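Side-chain contacts in HI1317 (Haemophilus influenzae, PDB 1JOV), which probably interconverts the alpha and beta anomers of D-glucose 6-phosphate, as a member of the glucose-6-phosphate 1-epimerase family: residues H150-I155 / V224-W229; N202-K207 / L245-A250; A68-V73 / K231-M236; Q41-K46 / L55-V60. One frame throughout, in Å; residues are numbered along the deposited sequence.

In the fold
Contacts 1 and 3 border the predicted active site, while contacts 2 and 4 pack the sheets behind and beside it. Contacts 1 and 2 lie closest, with centres about 7 Å apart, and share the sheet in which strand 244-251 runs between strands 145-154 and 222-227. Contact 2 connects that sheet to strand 201-206 of another. Contact 3 joins two loops about 10 Å, centre to centre, from contact 1. Contact 4, about 11 Å from contact 3, packs strand 41-47 on the chain that follows it. Along the sequence contact 4 closes first, contact 1 is nested within contact 3, and contacts 1 and 2 alternate. Residues distant in sequence thus build the probable sugar-phosphate site and its surroundings.

Contact 1 of 4, residues H150-I155 / V224-W229; sequences HTYFNI and VLWNPW
His150 and Tyr152 both meet the indole of Trp226 along the CE3-CZ3 edge of its six-membered ring, Tyr152 at CZ3 and His150 at both atoms. Trp226 CZ3 lies 3.7 Å from Tyr152 CE2 and equally 3.7 Å from Tyr152 OH, so the outer end of the phenol runs past the indole edge. Beside it, His150 CE1 comes to 3.8 Å from Trp226 CE3, the tryptophan carbon lying near the plane of the imidazole, at its edge. The His150 ring and the six-membered ring of Trp226 are steeply inclined, their planes at 72°. The backbones stay well apart, with the CA atoms of Tyr152 and Trp226 at 9.2 Å, because strand 244-251 runs between them. Trp226 CG is anti to the backbone N (chi1 177°), which carries the indole across that strand toward the two rings. This edge is the close-packed part: His150 and Tyr152 are buried, and the phenol oxygen is hydrogen-bonded to Arg70. The other side is looser: Trp226 remains partly exposed, and neither Pro228 nor Trp229 touches segment 150-155. Pro228 CD packs instead on a face of the Trp226 indole, and Trp229 N donates to Asn227 OD1 at 2.9 Å in an Asx turn. With the predicted catalytic residues His150 and Glu248 side by side, this aromatic cluster fits the sugar-binding cleft of the galactose mutarotase-like beta fold.

Contact 2 of 4, residues N202-K207 / L245-A250; sequences NQILDK and LCLETA
Ile204 and Leu247 are the residues whose backbones come nearest, with CA atoms 8.7 Å apart, a separation at which strands 201-206 and 244-251, members of different sheets, meet through side chains and share no hydrogen bond. Leu247 meets both partners. The amide oxygen of Asn202 rests against both methyls of its isopropyl end, with Leu247 CD1 at 3.7 Å and Leu247 CD2 at 3.8 Å from Asn202 OD1, while the root of the same side chain receives the isoleucine: Ile204 CD1 is 4.2 Å from Leu247 CB. The amide reaches the leucine because Asn202 CG sits between its backbone N and carbonyl carbon (chi1 35°), and the two side chains pass at a slant. Phe153 and Val161 also touch Ile204, and Leu245, directed the same way as Leu247, packs on Val163. On the opposite face of strand 244-251, Cys246 touches His150 and Tyr152, and Glu248 touches His150, so the strand presents leucines to the interior between the sheets and Cys246 and Glu248 to the side of the predicted catalytic residues. The buried amide oxygen gets nothing polar from the leucine it lies against; His217 NE2 provides the hydrogen bond. His217 ND1 in turn is bonded to Thr249 OG1. One imidazole thereby links the strands indirectly, and its NE2 probably carries a proton, since an amide oxygen can only accept.

Contact 3 of 4, residues A68-V73 / K231-M236; sequences AIRGGV and KKTSGM. With SO4 (sulfate ion), chain B.
Ser234 O is gripped by two nitrogens of Arg70, which approaches side-on: Arg70 NE and Arg70 NH2 each stand 2.9 Å from Ser234 O. The NE bond runs close to the C=O direction (169° at the oxygen), whereas NH2 comes in more from the side, and the oxygen lies slightly out of the guanidinium plane. Arg70 NH2 also makes a weak bond of 3.3 Å to Ser234 OG and a straighter one, 163° at the hydrogen, to sulfate O3 at 2.6 Å. The carbonyl is offered by the middle peptide of a type II turn, Thr233 to Met236, closed by Met236 N donating to Thr233 O at 3.0 Å; Gly235 supplies the positive phi that such a turn uses. Thr233 CG2 covers one face of the guanidinium near its rim, and Met236 CG packs 3.7 Å from Arg70 CD, the two chains crossing at about a right angle. Bends at chi2 and chi3 fold the arginine back to this turn. Arg92 also binds the sulfate, which probably comes from the crystallisation liquor but may mark where the substrate phosphate sits. Of the two loops, 68-73 leads from strand 41-47 to strand 75-76. The other, 231-236, lies between strands 222-227 and 244-251, while Tyr152 of strand 145-154 is hydrogen-bonded to Arg70 NH1.

Contact 4 of 4, residues Q41-K46 / L55-V60; sequences QLISWK and LWLSEV
A classic beta bulge, in which Ile43 and Ser44 both face Lys34, distorts strand 41-47 where Leu55 and Leu57 pack against it. Leu55 is the centre of the contact. Its CD1 methyl lies 3.6 Å from Leu42 CG and 3.8 Å from Leu42 CD2, the two leucine side chains crossing nearly at right angles, and Trp45 CB is 4.2 Å from the same Leu55 CD1. Leu55 CG stands anti to its carbonyl carbon (chi1 -64°), which turns the methyl toward Leu42 and Trp45. Two residues on, Leu57 follows more loosely, at the partly exposed margin: Leu57 CD2 approaches Ile43 CD1 to 4.3 Å and Leu57 CB comes within 4.1 Å of Ile43 O. The segments share no hydrogen bond of their own, but the carboxylate of Asp53 ties them, its OD1 bonded to the backbone N of both Trp45 and Leu55 and its OD2 to Ser44 OG. Strand 41-47 is one of the two edge strands of the five-stranded sheet; from it Leu42 reaches strand 133-139 and Leu55 touches Thr151 of strand 145-154, so the contact fills the junction of three sheets.

Contact 1 of 4, residues H150-I155 / V224-W229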
loop_
_atom_site.group_PDB
_atom_site.type_symbol
_atom_site.label_atom_id
_atom_site.label_comp_id
_atom_site.label_asym_id
_atom_site.label_seq_id
_atom_site.Cartn_x
_atom_site.Cartn_y
_atom_site.Cartn_z
ATOM N N HIS A 150 1.806 3.335 0.829
ATOM C CA HIS A 150 1.628 3.158 2.264
ATOM C C HIS A 150 1.080 1.788 2.676
ATOM O O HIS A 150 -0.009 1.653 3.250
ATOM C CB HIS A 150 0.741 4.298 2.647
ATOM C CG HIS A 150 0.550 4.596 4.132
ATOM N ND1 HIS A 150 0.095 3.682 5.033
ATOM C CD2 HIS A 150 0.753 5.754 4.810
ATOM C CE1 HIS A 150 -0.040 4.274 6.209
ATOM N NE2 HIS A 150 0.350 5.512 6.082
ATOM N N THR A 151 1.878 0.810 2.345
ATOM C CA THR A 151 1.408 -0.592 2.430
ATOM C C THR A 151 1.087 -1.074 3.867
ATOM O O THR A 151 1.918 -0.990 4.764
ATOM C CB THR A 151 2.479 -1.528 1.806
ATOM O OG1 THR A 151 2.892 -0.981 0.530
ATOM C CG2 THR A 151 1.892 -3.040 1.582
ATOM N N TYR A 152 -0.142 -1.579 3.976
ATOM C CA TYR A 152 -0.584 -2.198 5.250
ATOM C C TYR A 152 -0.508 -3.675 5.100
ATOM O O TYR A 152 -1.289 -4.333 4.341
ATOM C CB TYR A 152 -2.051 -1.834 5.654
ATOM C CG TYR A 152 -2.375 -0.444 5.951
ATOM C CD1 TYR A 152 -2.444 0.549 4.963
ATOM C CD2 TYR A 152 -2.796 -0.107 7.226
ATOM C CE1 TYR A 152 -2.799 1.897 5.299
ATOM C CE2 TYR A 152 -3.133 1.187 7.555
ATOM C CZ TYR A 152 -3.177 2.180 6.615
ATOM O OH TYR A 152 -3.563 3.458 6.968
ATOM N N PHE A 153 0.460 -4.242 5.853
ATOM C CA PHE A 153 0.651 -5.706 5.772
ATOM C C PHE A 153 -0.160 -6.410 6.867
ATOM O O PHE A 153 -0.365 -5.862 7.951
ATOM C CB PHE A 153 2.105 -6.097 5.924
ATOM C CG PHE A 153 2.937 -5.595 4.835
ATOM C CD1 PHE A 153 2.965 -6.256 3.633
ATOM C CD2 PHE A 153 3.658 -4.440 5.012
ATOM C CE1 PHE A 153 3.752 -5.729 2.553
ATOM C CE2 PHE A 153 4.374 -3.922 4.024
ATOM C CZ PHE A 153 4.498 -4.586 2.768
ATOM N N ASN A 154 -0.773 -7.523 6.479
ATOM C CA ASN A 154 -1.638 -8.307 7.336
ATOM C C ASN A 154 -0.725 -9.297 8.144
ATOM O O ASN A 154 -0.005 -10.113 7.542
ATOM C CB ASN A 154 -2.615 -9.097 6.435
ATOM C CG ASN A 154 -3.737 -9.849 7.212
ATOM O OD1 ASN A 154 -4.265 -9.372 8.213
ATOM N ND2 ASN A 154 -4.131 -11.004 6.675
ATOM N N ILE A 155 -0.871 -9.296 9.465
ATOM C CA ILE A 155 -0.023 -10.180 10.274
ATOM C C ILE A 155 -0.846 -10.847 11.381
ATOM O O ILE A 155 -1.910 -10.315 11.752
ATOM C CB ILE A 155 1.101 -9.349 10.905
ATOM C CG1 ILE A 155 0.510 -8.151 11.613
ATOM C CG2 ILE A 155 2.164 -8.924 9.887
ATOM C CD1 ILE A 155 1.287 -7.580 12.650
ATOM N N VAL A 224 9.038 4.173 5.659
ATOM C CA VAL A 224 8.345 4.592 6.860
ATOM C C VAL A 224 7.783 3.340 7.589
ATOM O O VAL A 224 7.069 2.494 7.001
ATOM C CB VAL A 224 7.202 5.573 6.482
ATOM C CG1 VAL A 224 6.372 6.022 7.694
ATOM C CG2 VAL A 224 7.730 6.839 5.769
ATOM N N LEU A 225 8.121 3.169 8.860
ATOM C CA LEU A 225 7.631 1.992 9.573
ATOM C C LEU A 225 6.630 2.548 10.535
ATOM O O LEU A 225 6.966 3.474 11.277
ATOM C CB LEU A 225 8.773 1.331 10.323
ATOM C CG LEU A 225 8.419 0.057 11.095
ATOM C CD1 LEU A 225 7.995 -1.072 10.177
ATOM C CD2 LEU A 225 9.700 -0.344 11.895
ATOM N N TRP A 226 5.386 2.016 10.521
ATOM C CA TRP A 226 4.301 2.619 11.320
ATOM C C TRP A 226 3.275 1.620 11.885
ATOM O O TRP A 226 2.780 0.781 11.173
ATOM C CB TRP A 226 3.473 3.585 10.509
ATOM C CG TRP A 226 2.304 4.184 11.227
ATOM C CD1 TRP A 226 2.319 4.938 12.391
ATOM C CD2 TRP A 226 0.909 3.985 10.910
ATOM N NE1 TRP A 226 1.042 5.284 12.749
ATOM C CE2 TRP A 226 0.156 4.734 11.839
ATOM C CE3 TRP A 226 0.223 3.330 9.856
ATOM C CZ2 TRP A 226 -1.227 4.758 11.813
ATOM C CZ3 TRP A 226 -1.168 3.357 9.828
ATOM C CH2 TRP A 226 -1.885 4.091 10.767
ATOM N N ASN A 227 2.941 1.760 13.185
ATOM C CA ASN A 227 1.891 0.974 13.879
ATOM C C ASN A 227 1.355 1.915 14.947
ATOM O O ASN A 227 2.127 2.435 15.741
ATOM C CB ASN A 227 2.424 -0.369 14.437
ATOM C CG ASN A 227 1.287 -1.241 15.055
ATOM O OD1 ASN A 227 0.674 -0.828 16.066
ATOM N ND2 ASN A 227 0.927 -2.352 14.391
ATOM N N PRO A 228 0.082 2.242 14.894
ATOM C CA PRO A 228 -0.480 3.269 15.758
ATOM C C PRO A 228 -0.604 2.761 17.222
ATOM O O PRO A 228 -0.831 3.559 18.147
ATOM C CB PRO A 228 -1.881 3.492 15.164
ATOM C CG PRO A 228 -2.236 2.190 14.522
ATOM C CD PRO A 228 -0.945 1.635 14.037
ATOM N N TRP A 229 -0.532 1.465 17.383
ATOM C CA TRP A 229 -0.546 0.833 18.699
ATOM C C TRP A 229 -1.838 1.280 19.421
ATOM O O TRP A 229 -2.939 0.936 18.988
ATOM C CB TRP A 229 0.784 1.128 19.438
ATOM C CG TRP A 229 1.012 0.293 20.667
ATOM C CD1 TRP A 229 0.723 0.667 21.951
ATOM C CD2 TRP A 229 1.552 -1.035 20.741
ATOM N NE1 TRP A 229 1.039 -0.340 22.829
ATOM C CE2 TRP A 229 1.588 -1.383 22.118
ATOM C CE3 TRP A 229 2.034 -1.965 19.789
ATOM C CZ2 TRP A 229 1.984 -2.608 22.557
ATOM C CZ3 TRP A 229 2.499 -3.191 20.250
ATOM C CH2 TRP A 229 2.453 -3.496 21.628
#

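Contact 2 of 4, residues N202-K207 / L245-A250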
loop_
_atom_site.group_PDB
_atom_site.type_symbol
_atom_site.label_atom_id
_atom_site.label_comp_id
_atom_site.label_asym_id
_atom_site.label_seq_id
_atom_site.Cartn_x
_atom_site.Cartn_y
_atom_site.Cartn_z
ATOM N N ASN A 202 13.913 -5.322 2.580
ATOM C CA ASN A 202 13.628 -5.496 3.994
ATOM C C ASN A 202 12.535 -6.533 4.034
ATOM O O ASN A 202 11.893 -6.789 3.022
ATOM C CB ASN A 202 13.240 -4.203 4.687
ATOM C CG ASN A 202 12.441 -3.306 3.776
ATOM O OD1 ASN A 202 11.381 -3.684 3.293
ATOM N ND2 ASN A 202 12.959 -2.094 3.553
ATOM N N GLN A 203 12.333 -7.127 5.188
ATOM C CA GLN A 203 11.336 -8.196 5.210
ATOM C C GLN A 203 10.621 -8.238 6.535
ATOM O O GLN A 203 11.078 -7.658 7.513
ATOM C CB GLN A 203 11.884 -9.538 4.691
ATOM C CG GLN A 203 13.117 -10.075 5.301
ATOM C CD GLN A 203 14.387 -9.434 4.771
ATOM O OE1 GLN A 203 14.539 -9.164 3.560
ATOM N NE2 GLN A 203 15.311 -9.185 5.676
ATOM N N ILE A 204 9.428 -8.814 6.572
ATOM C CA ILE A 204 8.682 -8.795 7.781
ATOM C C ILE A 204 8.439 -10.220 8.186
ATOM O O ILE A 204 7.759 -10.972 7.509
ATOM C CB ILE A 204 7.332 -8.148 7.488
ATOM C CG1 ILE A 204 7.479 -6.645 7.228
ATOM C CG2 ILE A 204 6.420 -8.428 8.625
ATOM C CD1 ILE A 204 6.057 -5.922 6.812
ATOM N N LEU A 205 9.061 -10.581 9.286
ATOM C CA LEU A 205 8.947 -11.908 9.818
ATOM C C LEU A 205 7.743 -11.994 10.716
ATOM O O LEU A 205 7.625 -11.226 11.679
ATOM C CB LEU A 205 10.216 -12.278 10.574
ATOM C CG LEU A 205 10.314 -13.683 11.158
ATOM C CD1 LEU A 205 9.853 -14.709 10.140
ATOM C CD2 LEU A 205 11.742 -13.972 11.597
ATOM N N ASP A 206 6.856 -12.926 10.400
ATOM C CA ASP A 206 5.645 -13.151 11.167
ATOM C C ASP A 206 5.630 -14.620 11.677
ATOM O O ASP A 206 5.599 -15.594 10.867
ATOM C CB ASP A 206 4.395 -12.803 10.327
ATOM C CG ASP A 206 3.115 -12.884 11.099
ATOM O OD1 ASP A 206 3.118 -13.340 12.260
ATOM O OD2 ASP A 206 2.018 -12.484 10.622
ATOM N N LYS A 207 5.708 -14.744 13.005
ATOM C CA LYS A 207 5.820 -16.024 13.711
ATOM C C LYS A 207 4.407 -16.344 14.265
ATOM O O LYS A 207 4.198 -17.359 14.925
ATOM C CB LYS A 207 6.793 -15.883 14.874
ATOM C CG LYS A 207 8.263 -15.945 14.476
ATOM C CD LYS A 207 9.147 -15.525 15.630
ATOM C CE LYS A 207 8.960 -14.041 15.931
ATOM N NZ LYS A 207 9.462 -13.589 17.268
ATOM N N LEU A 245 0.804 -3.944 10.118
ATOM C CA LEU A 245 2.011 -3.169 10.235
ATOM C C LEU A 245 2.247 -2.511 8.863
ATOM O O LEU A 245 2.226 -3.188 7.826
ATOM C CB LEU A 245 3.181 -4.040 10.592
ATOM C CG LEU A 245 4.557 -3.399 10.707
ATOM C CD1 LEU A 245 4.425 -2.265 11.733
ATOM C CD2 LEU A 245 5.611 -4.437 11.142
ATOM N N CYS A 246 2.524 -1.224 8.906
ATOM C CA CYS A 246 2.917 -0.523 7.657
ATOM C C CYS A 246 4.426 -0.397 7.475
ATOM O O CYS A 246 5.129 0.083 8.368
ATOM C CB CYS A 246 2.296 0.853 7.655
ATOM S SG CYS A 246 0.498 0.821 7.396
ATOM N N LEU A 247 4.908 -0.802 6.292
ATOM C CA LEU A 247 6.304 -0.649 5.863
ATOM C C LEU A 247 6.147 0.050 4.490
ATOM O O LEU A 247 5.930 -0.618 3.473
ATOM C CB LEU A 247 7.085 -1.950 5.795
ATOM C CG LEU A 247 8.576 -1.680 5.979
ATOM C CD1 LEU A 247 9.340 -2.963 6.257
ATOM C CD2 LEU A 247 9.161 -0.979 4.757
ATOM N N GLU A 248 6.187 1.356 4.507
ATOM C CA GLU A 248 5.919 2.194 3.369
ATOM C C GLU A 248 7.113 2.482 2.454
ATOM O O GLU A 248 8.195 2.876 2.921
ATOM C CB GLU A 248 5.395 3.541 3.837
ATOM C CG GLU A 248 4.280 3.444 4.856
ATOM C CD GLU A 248 3.878 4.761 5.501
ATOM O OE1 GLU A 248 4.136 5.810 4.901
ATOM O OE2 GLU A 248 3.297 4.737 6.608
ATOM N N THR A 249 6.940 2.298 1.146
ATOM C CA THR A 249 7.941 2.600 0.101
ATOM C C THR A 249 7.828 4.105 -0.179
ATOM O O THR A 249 6.742 4.531 -0.608
ATOM C CB THR A 249 7.621 1.836 -1.154
ATOM O OG1 THR A 249 7.472 0.433 -0.858
ATOM C CG2 THR A 249 8.735 2.016 -2.173
ATOM N N ALA A 250 8.850 4.938 0.036
ATOM C CA ALA A 250 8.576 6.356 -0.022
ATOM C C ALA A 250 9.650 7.261 -0.648
ATOM O O ALA A 250 10.795 6.893 -0.682
ATOM C CB ALA A 250 8.347 6.923 1.357
#

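Contact 3 of 4, residues A68-V73 / K231-M236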
loop_
_atom_site.group_PDB
_atom_site.type_symbol
_atom_site.label_atom_id
_atom_site.label_comp_id
_atom_site.label_asym_id
_atom_site.label_seq_id
_atom_site.Cartn_x
_atom_site.Cartn_y
_atom_site.Cartn_z
ATOM N N ALA A 68 -10.643 8.253 2.419
ATOM C CA ALA A 68 -9.498 7.363 2.188
ATOM C C ALA A 68 -9.778 6.048 2.807
ATOM O O ALA A 68 -10.294 5.982 3.937
ATOM C CB ALA A 68 -8.206 7.944 2.718
ATOM N N ILE A 69 -9.518 4.965 2.082
ATOM C CA ILE A 69 -9.714 3.638 2.587
ATOM C C ILE A 69 -8.569 3.242 3.497
ATOM O O ILE A 69 -7.397 3.430 3.168
ATOM C CB ILE A 69 -9.819 2.615 1.389
ATOM C CG1 ILE A 69 -11.089 2.902 0.551
ATOM C CG2 ILE A 69 -9.738 1.115 1.786
ATOM C CD1 ILE A 69 -11.006 2.298 -0.902
ATOM N N ARG A 70 -8.885 2.670 4.673
ATOM C CA ARG A 70 -7.947 2.315 5.700
ATOM C C ARG A 70 -7.451 0.911 5.494
ATOM O O ARG A 70 -8.046 -0.121 5.914
ATOM C CB ARG A 70 -8.625 2.431 7.115
ATOM C CG ARG A 70 -7.708 2.075 8.204
ATOM C CD ARG A 70 -6.474 3.025 8.432
ATOM N NE ARG A 70 -6.858 4.345 8.937
ATOM C CZ ARG A 70 -6.114 5.425 8.945
ATOM N NH1 ARG A 70 -4.834 5.341 8.568
ATOM N NH2 ARG A 70 -6.593 6.604 9.413
ATOM N N GLY A 71 -6.311 0.780 4.817
ATOM C CA GLY A 71 -5.763 -0.552 4.543
ATOM C C GLY A 71 -5.233 -0.744 3.140
ATOM O O GLY A 71 -5.346 0.167 2.327
ATOM N N GLY A 72 -4.666 -1.882 2.785
ATOM C CA GLY A 72 -4.198 -2.019 1.410
ATOM C C GLY A 72 -2.966 -1.156 1.098
ATOM O O GLY A 72 -2.061 -1.031 1.933
ATOM N N VAL A 73 -2.924 -0.559 -0.110
ATOM C CA VAL A 73 -1.750 0.239 -0.452
ATOM C C VAL A 73 -2.180 1.586 -0.950
ATOM O O VAL A 73 -2.276 1.881 -2.096
ATOM C CB VAL A 73 -0.927 -0.483 -1.583
ATOM C CG1 VAL A 73 0.347 0.309 -1.798
ATOM C CG2 VAL A 73 -0.660 -1.889 -1.163
ATOM N N LYS A 231 -3.128 4.516 19.871
ATOM C CA LYS A 231 -3.783 5.772 19.450
ATOM C C LYS A 231 -5.043 5.471 18.715
ATOM O O LYS A 231 -5.104 4.574 17.869
ATOM C CB LYS A 231 -2.927 6.593 18.494
ATOM C CG LYS A 231 -1.660 7.173 19.093
ATOM C CD LYS A 231 -0.826 7.882 18.043
ATOM C CE LYS A 231 -0.975 9.386 18.143
ATOM N NZ LYS A 231 -0.190 10.090 17.092
ATOM N N LYS A 232 -6.076 6.220 19.038
ATOM C CA LYS A 232 -7.309 6.014 18.312
ATOM C C LYS A 232 -6.959 6.490 16.885
ATOM O O LYS A 232 -6.240 7.468 16.722
ATOM C CB LYS A 232 -8.425 6.807 18.945
ATOM C CG LYS A 232 -9.572 7.238 18.077
ATOM C CD LYS A 232 -10.442 8.191 18.931
ATOM C CE LYS A 232 -11.949 8.000 18.724
ATOM N NZ LYS A 232 -12.751 8.455 19.910
ATOM N N THR A 233 -7.446 5.773 15.909
ATOM C CA THR A 233 -7.057 6.072 14.534
ATOM C C THR A 233 -8.333 5.946 13.727
ATOM O O THR A 233 -9.019 4.927 13.786
ATOM C CB THR A 233 -6.039 5.064 14.024
ATOM O OG1 THR A 233 -4.991 4.907 14.985
ATOM C CG2 THR A 233 -5.451 5.539 12.694
ATOM N N SER A 234 -8.666 6.989 12.970
ATOM C CA SER A 234 -9.932 7.022 12.210
ATOM C C SER A 234 -9.966 5.841 11.249
ATOM O O SER A 234 -8.936 5.464 10.671
ATOM C CB SER A 234 -10.113 8.333 11.447
ATOM O OG SER A 234 -9.142 8.458 10.424
ATOM N N GLY A 235 -11.134 5.230 11.150
ATOM C CA GLY A 235 -11.327 4.014 10.388
ATOM C C GLY A 235 -10.701 2.717 10.912
ATOM O O GLY A 235 -10.843 1.718 10.201
ATOM N N MET A 236 -10.117 2.701 12.132
ATOM C CA MET A 236 -9.523 1.529 12.767
ATOM C C MET A 236 -10.301 1.266 14.020
ATOM O O MET A 236 -10.723 2.224 14.704
ATOM C CB MET A 236 -8.088 1.709 13.113
ATOM C CG MET A 236 -7.145 1.833 11.913
ATOM S SD MET A 236 -5.487 1.860 12.229
ATOM C CE MET A 236 -4.967 0.313 12.779
HETATM S S SO4 B . -4.882 9.196 7.696
HETATM O O1 SO4 B . -4.887 8.020 6.848
HETATM O O2 SO4 B . -3.523 9.642 7.728
HETATM O O3 SO4 B . -5.368 8.904 9.063
HETATM O O4 SO4 B . -5.806 10.166 7.172
#

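Contact 4 of 4, residues Q41-K46 / L55-V60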
loop_
_atom_site.group_PDB
_atom_site.type_symbol
_atom_site.label_atom_id
_atom_site.label_comp_id
_atom_site.label_asym_id
_atom_site.label_seq_id
_atom_site.Cartn_x
_atom_site.Cartn_y
_atom_site.Cartn_z
ATOM N N GLN A 41 -6.316 1.714 -5.461
ATOM C CA GLN A 41 -5.781 1.197 -4.236
ATOM C C GLN A 41 -5.890 -0.309 -4.068
ATOM O O GLN A 41 -6.992 -0.858 -3.944
ATOM C CB GLN A 41 -6.419 1.912 -3.043
ATOM C CG GLN A 41 -5.784 1.666 -1.749
ATOM C CD GLN A 41 -6.279 2.682 -0.721
ATOM O OE1 GLN A 41 -6.576 3.833 -1.026
ATOM N NE2 GLN A 41 -6.260 2.217 0.562
ATOM N N LEU A 42 -4.803 -1.044 -4.270
ATOM C CA LEU A 42 -4.855 -2.492 -3.988
ATOM C C LEU A 42 -5.270 -2.723 -2.496
ATOM O O LEU A 42 -4.637 -2.136 -1.579
ATOM C CB LEU A 42 -3.425 -3.001 -4.206
ATOM C CG LEU A 42 -3.253 -4.525 -4.022
ATOM C CD1 LEU A 42 -4.098 -5.481 -4.937
ATOM C CD2 LEU A 42 -1.742 -4.846 -4.190
ATOM N N ILE A 43 -6.423 -3.356 -2.274
ATOM C CA ILE A 43 -6.802 -3.670 -0.899
ATOM C C ILE A 43 -6.759 -5.101 -0.411
ATOM O O ILE A 43 -6.944 -5.340 0.798
ATOM C CB ILE A 43 -8.210 -3.036 -0.648
ATOM C CG1 ILE A 43 -9.202 -3.478 -1.721
ATOM C CG2 ILE A 43 -8.006 -1.517 -0.688
ATOM C CD1 ILE A 43 -10.677 -3.186 -1.358
ATOM N N SER A 44 -6.514 -6.022 -1.342
ATOM C CA SER A 44 -6.390 -7.440 -0.952
ATOM C C SER A 44 -5.480 -8.132 -1.976
ATOM O O SER A 44 -5.538 -7.835 -3.169
ATOM C CB SER A 44 -7.757 -8.097 -1.029
ATOM O OG SER A 44 -7.698 -9.523 -0.828
ATOM N N TRP A 45 -4.648 -8.988 -1.480
ATOM C CA TRP A 45 -3.821 -9.784 -2.399
ATOM C C TRP A 45 -3.512 -11.114 -1.727
ATOM O O TRP A 45 -2.862 -11.136 -0.692
ATOM C CB TRP A 45 -2.550 -9.042 -2.917
ATOM C CG TRP A 45 -1.676 -9.967 -3.683
ATOM C CD1 TRP A 45 -1.991 -10.688 -4.805
ATOM C CD2 TRP A 45 -0.308 -10.283 -3.371
ATOM N NE1 TRP A 45 -0.892 -11.400 -5.234
ATOM C CE2 TRP A 45 0.113 -11.252 -4.304
ATOM C CE3 TRP A 45 0.567 -9.914 -2.355
ATOM C CZ2 TRP A 45 1.412 -11.751 -4.300
ATOM C CZ3 TRP A 45 1.861 -10.442 -2.329
ATOM C CH2 TRP A 45 2.232 -11.386 -3.274
ATOM N N LYS A 46 -4.004 -12.206 -2.289
ATOM C CA LYS A 46 -3.732 -13.504 -1.648
ATOM C C LYS A 46 -3.159 -14.380 -2.758
ATOM O O LYS A 46 -3.875 -14.881 -3.637
ATOM C CB LYS A 46 -5.014 -14.052 -1.063
ATOM C CG LYS A 46 -4.831 -15.155 -0.025
ATOM C CD LYS A 46 -6.231 -15.510 0.580
ATOM C CE LYS A 46 -6.179 -16.729 1.489
ATOM N NZ LYS A 46 -7.533 -17.100 2.038
ATOM N N LEU A 55 -2.368 -8.430 2.501
ATOM C CA LEU A 55 -2.616 -7.065 2.909
ATOM C C LEU A 55 -3.723 -6.956 3.978
ATOM O O LEU A 55 -4.655 -7.802 4.025
ATOM C CB LEU A 55 -3.066 -6.280 1.689
ATOM C CG LEU A 55 -1.979 -6.204 0.614
ATOM C CD1 LEU A 55 -2.575 -5.512 -0.580
ATOM C CD2 LEU A 55 -0.778 -5.398 1.085
ATOM N N TRP A 56 -3.644 -5.935 4.773
ATOM C CA TRP A 56 -4.693 -5.742 5.752
ATOM C C TRP A 56 -5.645 -4.655 5.338
ATOM O O TRP A 56 -5.250 -3.585 4.774
ATOM C CB TRP A 56 -4.014 -5.384 7.097
ATOM C CG TRP A 56 -4.923 -5.004 8.226
ATOM C CD1 TRP A 56 -5.370 -5.884 9.250
ATOM C CD2 TRP A 56 -5.334 -3.705 8.618
ATOM N NE1 TRP A 56 -6.148 -5.196 10.140
ATOM C CE2 TRP A 56 -6.132 -3.859 9.804
ATOM C CE3 TRP A 56 -5.220 -2.446 8.057
ATOM C CZ2 TRP A 56 -6.749 -2.781 10.419
ATOM C CZ3 TRP A 56 -5.860 -1.357 8.642
ATOM C CH2 TRP A 56 -6.583 -1.528 9.858
ATOM N N LEU A 57 -6.919 -4.891 5.630
ATOM C CA LEU A 57 -7.986 -3.929 5.326
ATOM C C LEU A 57 -8.807 -3.814 6.614
ATOM O O LEU A 57 -9.173 -4.860 7.169
ATOM C CB LEU A 57 -8.921 -4.401 4.228
ATOM C CG LEU A 57 -10.107 -3.530 3.911
ATOM C CD1 LEU A 57 -9.617 -2.127 3.401
ATOM C CD2 LEU A 57 -10.895 -4.230 2.787
ATOM N N SER A 58 -9.068 -2.588 7.063
ATOM C CA SER A 58 -9.851 -2.383 8.319
ATOM C C SER A 58 -11.195 -3.080 8.277
ATOM O O SER A 58 -11.924 -3.029 7.268
ATOM C CB SER A 58 -10.134 -0.913 8.523
ATOM O OG SER A 58 -11.039 -0.776 9.613
ATOM N N GLU A 59 -11.474 -3.809 9.369
ATOM C CA GLU A 59 -12.727 -4.553 9.460
ATOM C C GLU A 59 -13.924 -3.616 9.600
ATOM O O GLU A 59 -15.080 -4.017 9.402
ATOM C CB GLU A 59 -12.681 -5.676 10.517
ATOM C CG GLU A 59 -12.778 -5.197 11.954
ATOM C CD GLU A 59 -11.474 -4.713 12.559
ATOM O OE1 GLU A 59 -10.479 -4.470 11.827
ATOM O OE2 GLU A 59 -11.445 -4.536 13.800
ATOM N N VAL A 60 -13.610 -2.360 9.844
ATOM C CA VAL A 60 -14.667 -1.373 9.884
ATOM C C VAL A 60 -14.594 -0.367 8.746
ATOM O O VAL A 60 -15.170 0.700 8.831
ATOM C CB VAL A 60 -14.678 -0.673 11.248
ATOM C CG1 VAL A 60 -15.094 -1.633 12.340
ATOM C CG2 VAL A 60 -13.311 -0.090 11.537
#